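Local coordinates for vacuolar protein sorting-associated protein IST1 (Saccharomyces cerevisiae, PDB 3GGY) that acts late in multivesicular body cargo sorting and regulates recruitment of the ATPase VPS4 to the ESCRT-III complex, the present chain being the N-terminal domain of IST1, at residues Q21-A26 / E68-L73; Q40-L45 / K174-T179. All blocks are in the same frame, centred on the assembly; numbering follows the deposited sequence.

Contact 1 of 2, residues Q21-A26 / E68-L73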
loop_
_atom_site.group_PDB
_atom_site.type_symbol
_atom_site.label_atom_id
_atom_site.label_comp_id
_atom_site.label_asym_id
_atom_site.label_seq_id
_atom_site.Cartn_x
_atom_site.Cartn_y
_atom_site.Cartn_z
ATOM N N GLN A 21 -2.988 2.057 -13.412
ATOM C CA GLN A 21 -2.573 3.406 -13.774
ATOM C C GLN A 21 -2.633 4.350 -12.573
ATOM O O GLN A 21 -1.724 5.155 -12.361
ATOM C CB GLN A 21 -3.442 3.941 -14.911
ATOM C CG GLN A 21 -3.229 3.232 -16.250
ATOM C CD GLN A 21 -1.781 3.272 -16.727
ATOM O OE1 GLN A 21 -0.963 2.424 -16.356
ATOM N NE2 GLN A 21 -1.457 4.264 -17.549
ATOM N N ARG A 22 -3.697 4.240 -11.783
ATOM C CA ARG A 22 -3.860 5.082 -10.603
ATOM C C ARG A 22 -2.809 4.751 -9.546
ATOM O O ARG A 22 -2.230 5.647 -8.940
ATOM C CB ARG A 22 -5.260 4.914 -10.007
ATOM C CG ARG A 22 -6.381 5.424 -10.899
ATOM C CD ARG A 22 -6.222 6.911 -11.181
ATOM N NE ARG A 22 -6.336 7.716 -9.968
ATOM C CZ ARG A 22 -7.462 7.872 -9.278
ATOM N NH1 ARG A 22 -8.578 7.278 -9.679
ATOM N NH2 ARG A 22 -7.473 8.621 -8.184
ATOM N N LEU A 23 -2.565 3.466 -9.316
ATOM C CA LEU A 23 -1.562 3.071 -8.329
ATOM C C LEU A 23 -0.176 3.578 -8.736
ATOM O O LEU A 23 0.583 4.081 -7.905
ATOM C CB LEU A 23 -1.538 1.547 -8.171
ATOM C CG LEU A 23 -2.714 0.982 -7.366
ATOM C CD1 LEU A 23 -2.839 -0.524 -7.573
ATOM C CD2 LEU A 23 -2.509 1.309 -5.905
ATOM N N ARG A 24 0.157 3.449 -10.016
ATOM C CA ARG A 24 1.460 3.908 -10.498
ATOM C C ARG A 24 1.602 5.410 -10.302
ATOM O O ARG A 24 2.648 5.896 -9.868
ATOM C CB ARG A 24 1.636 3.568 -11.985
ATOM C CG ARG A 24 1.879 2.091 -12.274
ATOM C CD ARG A 24 2.010 1.838 -13.774
ATOM N NE ARG A 24 2.259 0.430 -14.076
ATOM C CZ ARG A 24 2.304 -0.077 -15.306
ATOM N NH1 ARG A 24 2.115 0.709 -16.358
ATOM N NH2 ARG A 24 2.535 -1.372 -15.485
ATOM N N TYR A 25 0.537 6.139 -10.617
ATOM C CA TYR A 25 0.538 7.590 -10.492
ATOM C C TYR A 25 0.651 8.023 -9.034
ATOM O O TYR A 25 1.355 8.983 -8.714
ATOM C CB TYR A 25 -0.735 8.171 -11.109
ATOM C CG TYR A 25 -0.694 9.671 -11.279
ATOM C CD1 TYR A 25 0.263 10.270 -12.099
ATOM C CD2 TYR A 25 -1.609 10.493 -10.625
ATOM C CE1 TYR A 25 0.305 11.655 -12.265
ATOM C CE2 TYR A 25 -1.575 11.880 -10.783
ATOM C CZ TYR A 25 -0.615 12.452 -11.605
ATOM O OH TYR A 25 -0.575 13.816 -11.767
ATOM N N ALA A 26 -0.044 7.310 -8.152
ATOM C CA ALA A 26 -0.012 7.620 -6.728
ATOM C C ALA A 26 1.396 7.393 -6.185
ATOM O O ALA A 26 1.875 8.162 -5.350
ATOM C CB ALA A 26 -1.022 6.752 -5.973
ATOM N N GLU A 68 5.328 1.456 -0.206
ATOM C CA GLU A 68 5.634 0.042 -0.400
ATOM C C GLU A 68 4.326 -0.725 -0.607
ATOM O O GLU A 68 4.257 -1.646 -1.419
ATOM C CB GLU A 68 6.367 -0.517 0.816
ATOM C CG GLU A 68 7.686 0.175 1.100
ATOM C CD GLU A 68 8.435 -0.447 2.264
ATOM O OE1 GLU A 68 7.813 -0.655 3.329
ATOM O OE2 GLU A 68 9.645 -0.720 2.114
ATOM N N LEU A 69 3.289 -0.351 0.139
ATOM C CA LEU A 69 1.993 -1.013 -0.006
ATOM C C LEU A 69 1.501 -0.828 -1.433
ATOM O O LEU A 69 1.076 -1.783 -2.080
ATOM C CB LEU A 69 0.961 -0.423 0.971
ATOM C CG LEU A 69 -0.510 -0.840 0.810
ATOM C CD1 LEU A 69 -0.670 -2.334 1.065
ATOM C CD2 LEU A 69 -1.383 -0.034 1.790
ATOM N N LEU A 70 1.563 0.405 -1.926
ATOM C CA LEU A 70 1.119 0.699 -3.288
ATOM C C LEU A 70 1.880 -0.120 -4.326
ATOM O O LEU A 70 1.297 -0.559 -5.313
ATOM C CB LEU A 70 1.280 2.192 -3.593
ATOM C CG LEU A 70 0.481 3.155 -2.712
ATOM C CD1 LEU A 70 0.704 4.593 -3.193
ATOM C CD2 LEU A 70 -0.997 2.808 -2.774
ATOM N N GLU A 71 3.177 -0.323 -4.109
ATOM C CA GLU A 71 3.981 -1.100 -5.050
ATOM C C GLU A 71 3.497 -2.546 -5.092
ATOM O O GLU A 71 3.387 -3.145 -6.164
ATOM C CB GLU A 71 5.456 -1.059 -4.643
ATOM C CG GLU A 71 6.013 0.357 -4.562
ATOM C CD GLU A 71 7.449 0.408 -4.073
ATOM O OE1 GLU A 71 7.808 -0.402 -3.192
ATOM O OE2 GLU A 71 8.212 1.273 -4.558
ATOM N N ILE A 72 3.196 -3.099 -3.925
ATOM C CA ILE A 72 2.721 -4.471 -3.849
ATOM C C ILE A 72 1.333 -4.594 -4.491
ATOM O O ILE A 72 1.057 -5.537 -5.238
ATOM C CB ILE A 72 2.657 -4.945 -2.380
ATOM C CG1 ILE A 72 4.052 -4.875 -1.756
ATOM C CG2 ILE A 72 2.093 -6.361 -2.315
ATOM C CD1 ILE A 72 4.065 -5.005 -0.243
ATOM N N LEU A 73 0.456 -3.636 -4.213
ATOM C CA LEU A 73 -0.884 -3.692 -4.781
ATOM C C LEU A 73 -0.839 -3.604 -6.305
ATOM O O LEU A 73 -1.647 -4.232 -6.996
ATOM C CB LEU A 73 -1.757 -2.570 -4.204
ATOM C CG LEU A 73 -2.008 -2.642 -2.692
ATOM C CD1 LEU A 73 -2.894 -1.461 -2.286
ATOM C CD2 LEU A 73 -2.673 -3.976 -2.321
#
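L23 and L70 meet methyl to methyl between two antiparallel helices, CD2 of L23 lying 3.8 Å from CD2 of L70. The other branch of each leucine reaches a different partner. CD1 of L23 extends to L73, 3.9 Å from its carbonyl carbon C and 4.1 Å from its CB, so this methyl rests on backbone as well as side chain. CD1 of L70 goes the other way, to the small CB of A26 at 3.9 Å. Both leucines have CG anti to the carbonyl carbon (chi1 -75° for L23, -61° for L70), and each fork spreads its two methyls over separate neighbours.

The local axes approach to 9.3 Å and run at 154° to each other, with L23 opposite L70. V119 touches both L70 and L73, and L73 also packs on L112 and A115 of helix 105-115. At the border R24 forms salt bridges with E74 and E78, tying helix 8-46 to helix 50-82, the long hairpin of the ESCRT-III-like fold. All four touching residues are buried and meet through methyls, L73 CB and the L73 carbonyl, so between these segments cohesion comes from van der Waals packing and exclusion of water, while charged pairing is left to the flanks.

Contact 2 of 2, residues Q40-L45 / K174-T179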
loop_
_atom_site.group_PDB
_atom_site.type_symbol
_atom_site.label_atom_id
_atom_site.label_comp_id
_atom_site.label_asym_id
_atom_site.label_seq_id
_atom_site.Cartn_x
_atom_site.Cartn_y
_atom_site.Cartn_z
ATOM N N GLN A 40 12.779 18.804 3.973
ATOM C CA GLN A 40 12.198 19.636 5.016
ATOM C C GLN A 40 12.646 19.221 6.414
ATOM O O GLN A 40 12.767 20.061 7.305
ATOM C CB GLN A 40 10.673 19.621 4.881
ATOM C CG GLN A 40 10.229 20.100 3.500
ATOM C CD GLN A 40 8.730 20.027 3.274
ATOM O OE1 GLN A 40 8.096 19.006 3.546
ATOM N NE2 GLN A 40 8.156 21.110 2.756
ATOM N N VAL A 41 12.898 17.928 6.607
ATOM C CA VAL A 41 13.381 17.451 7.898
ATOM C C VAL A 41 14.789 18.017 8.077
ATOM O O VAL A 41 15.159 18.462 9.157
ATOM C CB VAL A 41 13.451 15.904 7.952
ATOM C CG1 VAL A 41 14.236 15.449 9.181
ATOM C CG2 VAL A 41 12.045 15.324 8.006
ATOM N N ALA A 42 15.565 18.006 6.999
ATOM C CA ALA A 42 16.927 18.522 7.044
ATOM C C ALA A 42 16.917 19.994 7.430
ATOM O O ALA A 42 17.749 20.442 8.216
ATOM C CB ALA A 42 17.604 18.337 5.688
ATOM N N GLN A 43 15.963 20.743 6.881
ATOM C CA GLN A 43 15.852 22.168 7.174
ATOM C C GLN A 43 15.468 22.391 8.636
ATOM O O GLN A 43 15.923 23.345 9.263
ATOM C CB GLN A 43 14.826 22.818 6.237
ATOM C CG GLN A 43 14.730 24.336 6.336
ATOM C CD GLN A 43 16.073 25.034 6.166
ATOM O OE1 GLN A 43 16.889 24.647 5.328
ATOM N NE2 GLN A 43 16.299 26.079 6.954
ATOM N N LEU A 44 14.625 21.515 9.176
ATOM C CA LEU A 44 14.227 21.615 10.575
ATOM C C LEU A 44 15.442 21.379 11.460
ATOM O O LEU A 44 15.607 22.040 12.487
ATOM C CB LEU A 44 13.141 20.584 10.906
ATOM C CG LEU A 44 11.756 20.861 10.319
ATOM C CD1 LEU A 44 10.863 19.636 10.492
ATOM C CD2 LEU A 44 11.153 22.072 11.009
ATOM N N LEU A 45 16.301 20.447 11.058
ATOM C CA LEU A 45 17.499 20.154 11.834
ATOM C C LEU A 45 18.448 21.344 11.822
ATOM O O LEU A 45 18.997 21.713 12.859
ATOM C CB LEU A 45 18.212 18.913 11.283
ATOM C CG LEU A 45 17.446 17.589 11.407
ATOM C CD1 LEU A 45 18.196 16.490 10.669
ATOM C CD2 LEU A 45 17.259 17.233 12.877
ATOM N N LYS A 174 19.658 10.003 10.663
ATOM C CA LYS A 174 21.037 9.845 10.221
ATOM C C LYS A 174 21.142 9.731 8.701
ATOM O O LYS A 174 22.069 10.272 8.095
ATOM C CB LYS A 174 21.665 8.610 10.875
ATOM C CG LYS A 174 21.795 8.717 12.385
ATOM C CD LYS A 174 22.424 7.469 12.973
ATOM C CE LYS A 174 22.489 7.549 14.490
ATOM N NZ LYS A 174 23.097 6.320 15.082
ATOM N N GLU A 175 20.197 9.038 8.073
ATOM C CA GLU A 175 20.252 8.896 6.624
ATOM C C GLU A 175 19.889 10.219 5.946
ATOM O O GLU A 175 20.443 10.564 4.906
ATOM C CB GLU A 175 19.343 7.746 6.166
ATOM C CG GLU A 175 19.690 6.434 6.873
ATOM C CD GLU A 175 18.978 5.216 6.311
ATOM O OE1 GLU A 175 17.828 5.347 5.847
ATOM O OE2 GLU A 175 19.573 4.117 6.358
ATOM N N ILE A 176 18.982 10.980 6.546
ATOM C CA ILE A 176 18.622 12.273 5.973
ATOM C C ILE A 176 19.821 13.215 6.133
ATOM O O ILE A 176 20.100 14.030 5.256
ATOM C CB ILE A 176 17.388 12.879 6.682
ATOM C CG1 ILE A 176 16.145 12.061 6.326
ATOM C CG2 ILE A 176 17.186 14.336 6.259
ATOM C CD1 ILE A 176 14.911 12.446 7.124
ATOM N N ALA A 177 20.535 13.090 7.249
ATOM C CA ALA A 177 21.701 13.940 7.477
ATOM C C ALA A 177 22.780 13.655 6.435
ATOM O O ALA A 177 23.477 14.567 5.992
ATOM C CB ALA A 177 22.244 13.722 8.878
ATOM N N LYS A 178 22.923 12.394 6.038
ATOM C CA LYS A 178 23.928 12.061 5.034
ATOM C C LYS A 178 23.532 12.635 3.682
ATOM O O LYS A 178 24.341 13.263 2.999
ATOM C CB LYS A 178 24.109 10.549 4.901
ATOM C CG LYS A 178 25.218 10.194 3.906
ATOM C CD LYS A 178 25.508 8.717 3.845
ATOM C CE LYS A 178 26.679 8.447 2.916
ATOM N NZ LYS A 178 27.015 7.005 2.865
ATOM N N THR A 179 22.275 12.432 3.302
ATOM C CA THR A 179 21.788 12.930 2.027
ATOM C C THR A 179 21.968 14.433 1.856
ATOM O O THR A 179 22.388 14.899 0.794
ATOM C CB THR A 179 20.286 12.605 1.832
ATOM O OG1 THR A 179 20.112 11.185 1.789
ATOM C CG2 THR A 179 19.766 13.207 0.534
#
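I176 makes both close side-chain contacts here, one end of its side chain on V41 and its branch methyl on A42. Its terminal CD1 sits 3.7 Å from CG1 of V41 and 3.8 Å from CB of V41; the methyl rests mainly on these two atoms, with CG2 of V41 at the margin. The two side chains cross at about a right angle. The second apolar touch is looser: CG2 of I176 faces CB of A42 at 4.1 Å and lies equally far from the A42 backbone N. With CG1 of I176 anti to its carbonyl carbon (chi1 -70°) and the chain then extended (chi2 172°), CD1 is carried to V41 while CG2 stays over A42. With an alanine here, both touching methyls are gone, which would probably leave V41 and A42 without their partner on helix 166-179 and open a gap between the helices.

The polar bonds run along each helix rather than between them: N of L45 donates to O of V41 at 3.0 Å.

A short helix late in the ESCRT-III-like N-terminal domain thus packs back on the far end of the first long helix. V41 also packs against R56 and V57 of helix 50-82, L187 touches both L45 and A177, and A42 touches Y180; this face of helix 8-46 is flanked by helices 50-82, 166-179 and 184-188.

How the contacts relate
Contacts 1 and 2 draw on the same long helix, 8-46, but at different places: their centres lie about 26 Å apart and their nearest atoms about 11 Å, so they do not touch each other. The centre of contact 1 lies about 7 Å from the centre of the chain, that of contact 2 about 25 Å, near one end of the elongated domain. Along the sequence the segments alternate, 21-26 and 40-45 coming before 68-73 and 174-179. Contact 1 joins the helix to its hairpin neighbour, whereas contact 2 brings a helix from near the C-terminus of the domain back to it. Both are buried packing contacts without polar bonds between their segments.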